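Local atomic coordinates of methylaspartate ammonia-lyase (Citrobacter amalonaticus, PDB entry 1KKO), a protein that catalyses the reversible, magnesium-dependent anti elimination of ammonia from L-threo-3-methylaspartate to give mesaconate. Residues Ile285-Leu288 against Thr289-Lys293. Residues are numbered along the deposited sequence; the frame is centred on the assembly and turned at random.
Sequences IRML and TAITK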
loop_
_atom_site.group_PDB
_atom_site.type_symbol
_atom_site.label_atom_id
_atom_site.label_comp_id
_atom_site.label_asym_id
_atom_site.label_seq_id
_atom_site.Cartn_x
_atom_site.Cartn_y
_atom_site.Cartn_z
ATOM N N ILE A 285 4.019 -33.786 -3.209
ATOM C CA ILE A 285 4.111 -34.257 -1.833
ATOM C C ILE A 285 5.253 -35.270 -1.705
ATOM O O ILE A 285 6.105 -35.165 -0.814
ATOM C CB ILE A 285 2.768 -34.863 -1.382
ATOM C CG1 ILE A 285 1.724 -33.750 -1.241
ATOM C CG2 ILE A 285 2.928 -35.632 -0.069
ATOM C CD1 ILE A 285 0.356 -34.242 -0.910
ATOM N N ARG A 286 5.296 -36.229 -2.625
ATOM C CA ARG A 286 6.352 -37.239 -2.580
ATOM C C ARG A 286 7.745 -36.627 -2.737
ATOM O O ARG A 286 8.686 -36.988 -2.033
ATOM C CB ARG A 286 6.113 -38.300 -3.642
ATOM C CG ARG A 286 5.156 -39.366 -3.183
ATOM C CD ARG A 286 5.052 -40.516 -4.149
ATOM N NE ARG A 286 4.339 -40.104 -5.349
ATOM C CZ ARG A 286 3.024 -40.168 -5.509
ATOM N NH1 ARG A 286 2.484 -39.761 -6.650
ATOM N NH2 ARG A 286 2.239 -40.632 -4.542
HETATM N N MSE A 287 7.874 -35.671 -3.644
HETATM C CA MSE A 287 9.149 -35.042 -3.872
HETATM C C MSE A 287 9.646 -34.247 -2.664
HETATM O O MSE A 287 10.807 -34.335 -2.273
HETATM C CB MSE A 287 9.013 -34.106 -5.052
HETATM C CG MSE A 287 10.195 -33.238 -5.249
HETATM SE SE MSE A 287 11.700 -34.172 -5.966
HETATM C CE MSE A 287 10.853 -35.545 -6.963
ATOM N N LEU A 288 8.775 -33.435 -2.076
ATOM C CA LEU A 288 9.188 -32.667 -0.914
ATOM C C LEU A 288 9.556 -33.598 0.239
ATOM O O LEU A 288 10.517 -33.343 0.955
ATOM C CB LEU A 288 8.095 -31.705 -0.481
ATOM C CG LEU A 288 7.743 -30.594 -1.467
ATOM C CD1 LEU A 288 6.724 -29.666 -0.816
ATOM C CD2 LEU A 288 8.966 -29.822 -1.896
ATOM N N THR A 289 8.790 -34.675 0.407
ATOM C CA THR A 289 9.065 -35.642 1.471
ATOM C C THR A 289 10.474 -36.191 1.327
ATOM O O THR A 289 11.228 -36.280 2.286
ATOM C CB THR A 289 8.037 -36.781 1.430
ATOM O OG1 THR A 289 6.720 -36.263 1.673
ATOM C CG2 THR A 289 8.283 -37.797 2.548
ATOM N N ALA A 290 10.832 -36.550 0.103
ATOM C CA ALA A 290 12.166 -37.060 -0.178
ATOM C C ALA A 290 13.268 -36.034 0.089
ATOM O O ALA A 290 14.321 -36.372 0.616
ATOM C CB ALA A 290 12.240 -37.572 -1.597
ATOM N N ILE A 291 13.046 -34.767 -0.268
ATOM C CA ILE A 291 14.043 -33.745 0.024
ATOM C C ILE A 291 14.199 -33.582 1.539
ATOM O O ILE A 291 15.320 -33.468 2.042
ATOM C CB ILE A 291 13.686 -32.391 -0.639
ATOM C CG1 ILE A 291 13.706 -32.531 -2.163
ATOM C CG2 ILE A 291 14.657 -31.299 -0.190
ATOM C CD1 ILE A 291 13.079 -31.346 -2.891
ATOM N N THR A 292 13.075 -33.541 2.249
ATOM C CA THR A 292 13.086 -33.399 3.698
ATOM C C THR A 292 13.871 -34.554 4.325
ATOM O O THR A 292 14.721 -34.333 5.189
ATOM C CB THR A 292 11.639 -33.358 4.203
ATOM O OG1 THR A 292 10.992 -32.184 3.687
ATOM C CG2 THR A 292 11.574 -33.180 5.724
ATOM N N LYS A 293 13.606 -35.769 3.853
ATOM C CA LYS A 293 14.309 -36.956 4.348
ATOM C C LYS A 293 15.816 -36.796 4.205
ATOM O O LYS A 293 16.577 -37.073 5.140
ATOM C CB LYS A 293 13.853 -38.197 3.581
ATOM C CG LYS A 293 14.394 -39.512 4.136
ATOM C CD LYS A 293 14.102 -40.684 3.209
ATOM C CE LYS A 293 14.610 -41.995 3.791
ATOM N NZ LYS A 293 14.583 -43.097 2.794
#
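Thr289 sets its OG1 beside its own backbone N and opposite its carbonyl carbon (chi1 -63°). This turns the hydroxyl back along the helix toward Ile285, one turn earlier. Thr289 OG1 donates to Ile285 O at 2.8 Å. Thr289 N donates to the same oxygen, Ile285 O, at 3.0 Å. The two donors come from opposite faces of the Ile285 carbonyl plane. The hydroxyl stands 40° out of that plane. One carbonyl oxygen is thus gripped twice, which helps hold the threonine side chain in this rotamer.

On another side of the helix, Met287, present as selenomethionine, has CG anti to its backbone N (chi1 171°). That brings CG against the end methyl of Ile291, with Met287 CG to Ile291 CD1 at 4.2 Å. The two side chains cross at a slant. Ile291 CG1 also comes within 3.4 Å of Met287 O. That oxygen takes the ordinary helical bond from Ile291 N.

Both segments belong to helix 281-298. It links strands 270-273 and 303-306 in a beta-alpha-beta unit of the TIM barrel of this enolase-superfamily enzyme. Leu288 and Ile291 face inward and pack on Ile304 of strand 303-306. Leu288 CD2 approaches Ile291 CD1 loosely, at 4.5 Å. The side chain of Leu288 lies about 7 Å from that of the magnesium ligand Asp307. Ile291 also touches Pro251 and Ala255 of helix 251-260.

Thr292 N donates to Leu288 O at 2.9 Å. The hydroxyl of Thr292 is hydrogen-bonded to Ser324 O, in the loop after helix 313-321. Arg286 points outward and forms a salt bridge with Asp283 through NH1.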